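Side-chain contact in peptide from Structure-specific endonuclease subunit SLX4 (Saccharomyces cerevisiae, PDB 6J0Y), which probably binds the BRCT-domain scaffold protein Rtt107 through an Rtt107-interacting motif, linking the Slx4 endonuclease subunit to that partner: residues Glu34-Glu39 and Asp47-Ala52. Sequence-based numbering, arbitrary orientation. Where two conformers were deposited one is given.
Sequences EANDSE and DQFCIA
Asn36 and Phe49 make the direct side-chain contact between the loop segment Glu34-Glu39 and the start of the strand in Asp47-Ala52. The amide of Asn36 comes in at the edge of the phenyl ring, with ND2 close to the ring plane and 3.9 Å from CE2 of Phe49, while CG of Asn36 lies 4.0 Å from Phe49 CD2. Amide and ring planes are turned 55° apart, so this is an oblique edge contact and not a stack. The extended chi1 of Asn36 (179°) swings CG away from the backbone nitrogen and carries the amide across to the ring. The buried ring is also packed by Val33, Leu14 and Thr43, and Lys12 makes a cation-pi contact with it.

Beyond this edge the two segments part, and water takes over. One water accepts from Asn36 ND2 at 3.3 Å and donates to the carbonyl oxygen of Asp47 at 2.9 Å, joining two atoms that stand 4.3 Å apart and make no direct hydrogen bond. Were Asn36 cut back to an alanine, the CD2-CE2 edge of Phe49 would probably lose the amide packed against it, and this water the N-H it accepts from. A second water lies 2.8 Å from Glu34 OE1 and 2.7 Å from Gln48 OE1, close enough to bridge the two. NE2 of the same Gln48 amide donates to Phe49 O at 2.9 Å and also bonds to Val33 O.

The loop's outer side faces another protein chain, whose basic side chains make salt bridges with Glu34, Asp37 and Glu39; Glu34 OE2 also pairs with Arg32 of its own chain. The contact thus folds an acidic connecting loop, probably part of the Rtt107-binding surface, back onto the entry of the middle strand of the chain's three-stranded antiparallel sheet.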
ATOM      1  N   GLU B  34       7.507 -17.979 -12.696  1.00 21.85           N
ATOM      2  CA  GLU B  34       6.636 -19.143 -12.720  1.00 23.06           C
ATOM      3  C   GLU B  34       5.273 -18.785 -12.141  1.00 23.23           C
ATOM      4  O   GLU B  34       5.139 -17.847 -11.352  1.00 25.06           O
ATOM      5  CB  GLU B  34       7.241 -20.304 -11.924  1.00 27.44           C
ATOM      6  CG  GLU B  34       8.685 -20.613 -12.327  1.00 27.55           C
ATOM      7  CD  GLU B  34       8.775 -21.342 -13.657  1.00 33.04           C
ATOM      8  OE1 GLU B  34       7.718 -21.743 -14.199  1.00 31.60           O
ATOM      9  OE2 GLU B  34       9.900 -21.528 -14.160  1.00 30.78           O
ATOM     10  N   ALA B  35       4.259 -19.561 -12.537  1.00 24.54           N
ATOM     11  CA  ALA B  35       2.902 -19.397 -12.000  1.00 29.06           C
ATOM     12  C   ALA B  35       2.410 -17.955 -12.113  1.00 30.41           C
ATOM     13  O   ALA B  35       1.745 -17.423 -11.221  1.00 27.09           O
ATOM     14  CB  ALA B  35       2.822 -19.880 -10.552  1.00 27.48           C
ATOM     15  N   ASN B  36       2.721 -17.314 -13.232  1.00 26.74           N
ATOM     16  CA  ASN B  36       2.217 -15.971 -13.467  1.00 24.09           C
ATOM     17  C   ASN B  36       0.693 -15.967 -13.574  1.00 27.42           C
ATOM     18  O   ASN B  36       0.095 -16.844 -14.205  1.00 29.79           O
ATOM     19  CB  ASN B  36       2.821 -15.409 -14.749  1.00 29.55           C
ATOM     20  CG  ASN B  36       2.306 -14.026 -15.065  1.00 31.28           C
ATOM     21  OD1 ASN B  36       2.676 -13.065 -14.405  1.00 36.13           O
ATOM     22  ND2 ASN B  36       1.448 -13.922 -16.076  1.00 37.46           N
ATOM     23  N   ASP B  37       0.067 -14.977 -12.941  1.00 28.18           N
ATOM     24  CA  ASP B  37      -1.380 -14.771 -13.015  1.00 31.27           C
ATOM     25  C   ASP B  37      -1.643 -13.466 -13.752  1.00 34.26           C
ATOM     26  O   ASP B  37      -1.270 -12.394 -13.268  1.00 34.29           O
ATOM     27  CB  ASP B  37      -2.005 -14.702 -11.620  1.00 35.20           C
ATOM     28  CG  ASP B  37      -1.959 -16.024 -10.890  1.00 44.16           C
ATOM     29  OD1 ASP B  37      -2.482 -17.017 -11.436  1.00 45.82           O
ATOM     30  OD2 ASP B  37      -1.392 -16.061  -9.773  1.00 40.89           O
ATOM     31  N   SER B  38      -2.279 -13.546 -14.910  1.00 36.34           N
ATOM     32  CA  SER B  38      -2.651 -12.322 -15.606  1.00 39.53           C
ATOM     33  C   SER B  38      -3.823 -11.675 -14.884  1.00 40.18           C
ATOM     34  O   SER B  38      -4.870 -12.307 -14.695  1.00 40.80           O
ATOM     35  CB  SER B  38      -3.018 -12.609 -17.057  1.00 42.82           C
ATOM     36  OG  SER B  38      -3.735 -11.508 -17.598  1.00 42.23           O
ATOM     37  N   GLU B  39      -3.658 -10.420 -14.467  1.00 34.68           N
ATOM     38  CA  GLU B  39      -4.774  -9.692 -13.881  1.00 37.57           C
ATOM     39  C   GLU B  39      -5.236  -8.537 -14.765  1.00 40.48           C
ATOM     40  O   GLU B  39      -5.988  -7.672 -14.302  1.00 37.98           O
ATOM     41  CB  GLU B  39      -4.423  -9.200 -12.475  1.00 43.23           C
ATOM     42  CG  GLU B  39      -3.068  -8.545 -12.354  1.00 44.97           C
ATOM     43  CD  GLU B  39      -2.780  -8.047 -10.940  1.00 50.05           C
ATOM     44  OE1 GLU B  39      -1.871  -7.205 -10.786  1.00 43.99           O
ATOM     45  OE2 GLU B  39      -3.459  -8.492  -9.987  1.00 46.95           O
ATOM     46  N   ASP B  47       1.629 -15.889 -21.289  1.00 41.79           N
ATOM     47  CA  ASP B  47       2.849 -15.104 -21.439  1.00 36.47           C
ATOM     48  C   ASP B  47       3.909 -15.595 -20.463  1.00 35.73           C
ATOM     49  O   ASP B  47       3.623 -15.836 -19.289  1.00 35.27           O
ATOM     50  CB  ASP B  47       2.575 -13.620 -21.188  1.00 45.44           C
ATOM     51  CG  ASP B  47       2.017 -12.910 -22.406  1.00 53.40           C
ATOM     52  OD1 ASP B  47       2.194 -13.415 -23.536  1.00 51.76           O
ATOM     53  OD2 ASP B  47       1.414 -11.833 -22.222  1.00 55.01           O
ATOM     54  N   GLN B  48       5.139 -15.729 -20.950  1.00 31.83           N
ATOM     55  CA  GLN B  48       6.263 -16.183 -20.135  1.00 26.53           C
ATOM     56  C   GLN B  48       7.169 -14.990 -19.845  1.00 28.56           C
ATOM     57  O   GLN B  48       7.747 -14.405 -20.769  1.00 30.83           O
ATOM     58  CB  GLN B  48       7.033 -17.299 -20.844  1.00 30.03           C
ATOM     59  CG  GLN B  48       8.269 -17.791 -20.084  1.00 35.08           C
ATOM     60  CD  GLN B  48       7.934 -18.336 -18.699  1.00 33.69           C
ATOM     61  OE1 GLN B  48       7.254 -19.360 -18.572  1.00 33.71           O
ATOM     62  NE2 GLN B  48       8.419 -17.656 -17.654  1.00 29.27           N
ATOM     63  N   PHE B  49       7.277 -14.623 -18.571  1.00 24.87           N
ATOM     64  CA  PHE B  49       8.040 -13.466 -18.151  1.00 24.05           C
ATOM     65  C   PHE B  49       9.326 -13.869 -17.442  1.00 23.71           C
ATOM     66  O   PHE B  49       9.523 -15.007 -17.006  1.00 25.86           O
ATOM     67  CB  PHE B  49       7.216 -12.578 -17.216  1.00 24.96           C
ATOM     68  CG  PHE B  49       6.067 -11.888 -17.897  1.00 24.28           C
ATOM     69  CD1 PHE B  49       6.279 -10.729 -18.623  1.00 30.61           C
ATOM     70  CD2 PHE B  49       4.791 -12.398 -17.815  1.00 30.33           C
ATOM     71  CE1 PHE B  49       5.218 -10.080 -19.258  1.00 31.33           C
ATOM     72  CE2 PHE B  49       3.730 -11.766 -18.451  1.00 35.02           C
ATOM     73  CZ  PHE B  49       3.947 -10.612 -19.174  1.00 34.97           C
ATOM     74  N   CYS B  50      10.195 -12.880 -17.323  1.00 26.08           N
ATOM     75  CA  CYS B  50      11.355 -12.970 -16.457  0.50 27.96           C
ATOM     76  C   CYS B  50      11.479 -11.658 -15.701  1.00 24.84           C
ATOM     77  O   CYS B  50      10.895 -10.643 -16.081  1.00 26.72           O
ATOM     78  CB  CYS B  50      12.630 -13.225 -17.244  0.50 31.68           C
ATOM     79  SG  CYS B  50      12.963 -11.842 -18.290  0.50 37.31           S
ATOM     80  N   ILE B  51      12.228 -11.705 -14.605  1.00 24.96           N
ATOM     81  CA  ILE B  51      12.614 -10.516 -13.859  1.00 24.28           C
ATOM     82  C   ILE B  51      14.106 -10.332 -14.084  1.00 22.09           C
ATOM     83  O   ILE B  51      14.884 -11.273 -13.894  1.00 23.81           O
ATOM     84  CB  ILE B  51      12.309 -10.637 -12.355  1.00 25.00           C
ATOM     85  CG1 ILE B  51      10.802 -10.729 -12.100  1.00 24.41           C
ATOM     86  CG2 ILE B  51      12.927  -9.440 -11.589  1.00 24.53           C
ATOM     87  CD1 ILE B  51      10.020  -9.465 -12.493  1.00 30.06           C
ATOM     88  N   ALA B  52      14.501  -9.141 -14.516  1.00 21.17           N
ATOM     89  CA  ALA B  52      15.908  -8.785 -14.631  1.00 22.74           C
ATOM     90  C   ALA B  52      16.261  -7.742 -13.579  1.00 24.93           C
ATOM     91  O   ALA B  52      15.518  -6.774 -13.378  1.00 22.50           O
ATOM     92  CB  ALA B  52      16.221  -8.251 -16.030  1.00 26.85           C
TER
HETATM   93  O   HOH W   1       6.299 -20.455 -16.297  1.00 37.95           O
HETATM   94  O   HOH W   2       1.365 -16.735 -17.770  1.00 42.03           O